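Local coordinates for EvdO1 (PDB 4XBZ), which probably acts as a non-haem, metal-dependent oxygenase of the phytanoyl-CoA dioxygenase family, carrying out an oxidative cyclization in orthosomycin biosynthesis, at residues D38-G43 and A122-L127. Residues are numbered along the deposited sequence; the frame is centred on the assembly and turned at random.
Sequences DIRRTG and AGHPLL
The guanidinium of Arg40 takes a methyl group on one face: Leu126 CD1 sits 3.8 Å above its plane, over the centre. The imidazole of His124 meets the same group with its edge, Arg40 NH2 lying 3.9 Å from His124 NE2 near the ring plane, while the two planes stand 77° apart. The two nitrogens do not bond to each other; both turn to the carbonyl O of Leu63, which receives a hydrogen bond from Arg40 NH2 and a weak one from His124 NE2. Arg40 reaches this point because its chain runs extended from CG to NE, passing the leucine at about a right angle, with Arg40 CG 3.8 Å from Leu126 CD1. The same methyl also touches Ile39 CG2 at 4.2 Å, so one leucine methyl meets both an aliphatic and a charged side chain. Through its other nitrogen the imidazole caps the helix: with CG anti to the backbone N (chi1 -169°), His124 ND1 accepts a hydrogen bond from Leu126 N at 3.1 Å, in the ring plane but bent at the hydrogen (139°). With an alanine at His124, that amide is likely to lose its cap and the Leu63 carbonyl its weaker donor. His124 thus exemplifies the side-chain N-cap, a residue just before a helix accepting from a first-turn amide; Leu126 packs helix 125-134 on the loop, and Leu127 on strands 179-184 and 256-263 of the double-stranded beta-helix.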
loop_
_atom_site.group_PDB
_atom_site.type_symbol
_atom_site.label_atom_id
_atom_site.label_comp_id
_atom_site.label_asym_id
_atom_site.label_seq_id
_atom_site.Cartn_x
_atom_site.Cartn_y
_atom_site.Cartn_z
ATOM N N ASP A 38 15.587 -9.413 -3.590
ATOM C CA ASP A 38 16.014 -10.261 -4.696
ATOM C C ASP A 38 14.769 -10.927 -5.261
ATOM O O ASP A 38 14.444 -12.064 -4.906
ATOM C CB ASP A 38 17.045 -11.306 -4.253
ATOM C CG ASP A 38 17.996 -11.709 -5.389
ATOM O OD1 ASP A 38 19.173 -11.270 -5.365
ATOM O OD2 ASP A 38 17.564 -12.442 -6.318
ATOM N N ILE A 39 14.086 -10.211 -6.149
ATOM C CA ILE A 39 12.728 -10.564 -6.530
ATOM C C ILE A 39 12.611 -11.944 -7.158
ATOM O O ILE A 39 11.609 -12.631 -6.973
ATOM C CB ILE A 39 12.132 -9.517 -7.497
ATOM C CG1 ILE A 39 10.637 -9.781 -7.689
ATOM C CG2 ILE A 39 12.889 -9.471 -8.833
ATOM C CD1 ILE A 39 9.873 -9.802 -6.376
ATOM N N ARG A 40 13.635 -12.369 -7.880
ATOM C CA ARG A 40 13.559 -13.658 -8.559
ATOM C C ARG A 40 13.992 -14.774 -7.627
ATOM O O ARG A 40 13.727 -15.943 -7.893
ATOM C CB ARG A 40 14.399 -13.655 -9.833
ATOM C CG ARG A 40 13.789 -12.797 -10.939
ATOM C CD ARG A 40 14.716 -12.685 -12.138
ATOM N NE ARG A 40 14.126 -11.877 -13.195
ATOM C CZ ARG A 40 13.309 -12.362 -14.121
ATOM N NH1 ARG A 40 12.993 -13.655 -14.101
ATOM N NH2 ARG A 40 12.811 -11.561 -15.056
ATOM N N ARG A 41 14.633 -14.405 -6.525
ATOM C CA ARG A 41 15.062 -15.376 -5.539
ATOM C C ARG A 41 13.980 -15.644 -4.496
ATOM O O ARG A 41 13.574 -16.788 -4.293
ATOM C CB ARG A 41 16.342 -14.909 -4.846
ATOM C CG ARG A 41 16.676 -15.713 -3.609
ATOM C CD ARG A 41 18.028 -15.342 -3.031
ATOM N NE ARG A 41 18.441 -16.317 -2.027
ATOM C CZ ARG A 41 19.692 -16.476 -1.600
ATOM N NH1 ARG A 41 20.668 -15.727 -2.099
ATOM N NH2 ARG A 41 19.967 -17.397 -0.677
ATOM N N THR A 42 13.509 -14.584 -3.843
ATOM C CA THR A 42 12.612 -14.721 -2.695
ATOM C C THR A 42 11.151 -14.405 -3.028
ATOM O O THR A 42 10.230 -14.933 -2.401
ATOM C CB THR A 42 13.053 -13.797 -1.535
ATOM O OG1 THR A 42 12.978 -12.431 -1.956
ATOM C CG2 THR A 42 14.488 -14.103 -1.111
ATOM N N GLY A 43 10.946 -13.542 -4.019
ATOM C CA GLY A 43 9.640 -12.948 -4.248
ATOM C C GLY A 43 9.577 -11.695 -3.394
ATOM O O GLY A 43 10.537 -11.376 -2.691
ATOM N N ALA A 122 6.950 -2.009 -19.904
ATOM C CA ALA A 122 5.885 -1.410 -19.124
ATOM C C ALA A 122 4.804 -2.427 -18.766
ATOM O O ALA A 122 3.942 -2.139 -17.949
ATOM C CB ALA A 122 5.281 -0.209 -19.869
ATOM N N GLY A 123 4.861 -3.616 -19.358
ATOM C CA GLY A 123 3.958 -4.697 -18.986
ATOM C C GLY A 123 4.629 -5.831 -18.229
ATOM O O GLY A 123 4.047 -6.899 -18.051
ATOM N N HIS A 124 5.869 -5.598 -17.799
ATOM C CA HIS A 124 6.672 -6.596 -17.085
ATOM C C HIS A 124 5.971 -7.069 -15.814
ATOM O O HIS A 124 5.771 -6.282 -14.887
ATOM C CB HIS A 124 8.050 -6.011 -16.750
ATOM C CG HIS A 124 9.052 -7.016 -16.262
ATOM N ND1 HIS A 124 8.810 -7.864 -15.200
ATOM C CD2 HIS A 124 10.316 -7.282 -16.673
ATOM C CE1 HIS A 124 9.876 -8.615 -14.986
ATOM N NE2 HIS A 124 10.805 -8.281 -15.863
ATOM N N PRO A 125 5.629 -8.371 -15.760
ATOM C CA PRO A 125 4.766 -8.966 -14.732
ATOM C C PRO A 125 5.364 -8.946 -13.320
ATOM O O PRO A 125 4.587 -8.884 -12.367
ATOM C CB PRO A 125 4.582 -10.405 -15.226
ATOM C CG PRO A 125 5.823 -10.682 -16.027
ATOM C CD PRO A 125 6.178 -9.387 -16.678
ATOM N N LEU A 126 6.692 -8.983 -13.173
ATOM C CA LEU A 126 7.288 -8.871 -11.843
ATOM C C LEU A 126 7.173 -7.428 -11.349
ATOM O O LEU A 126 6.831 -7.173 -10.185
ATOM C CB LEU A 126 8.751 -9.330 -11.839
ATOM C CG LEU A 126 9.014 -10.825 -12.061
ATOM C CD1 LEU A 126 10.475 -11.199 -11.782
ATOM C CD2 LEU A 126 8.062 -11.701 -11.243
ATOM N N LEU A 127 7.454 -6.484 -12.245
ATOM C CA LEU A 127 7.274 -5.066 -11.940
ATOM C C LEU A 127 5.828 -4.768 -11.493
ATOM O O LEU A 127 5.597 -4.205 -10.413
ATOM C CB LEU A 127 7.655 -4.217 -13.156
ATOM C CG LEU A 127 7.436 -2.706 -13.107
ATOM C CD1 LEU A 127 8.061 -2.092 -11.870
ATOM C CD2 LEU A 127 7.974 -2.022 -14.385
#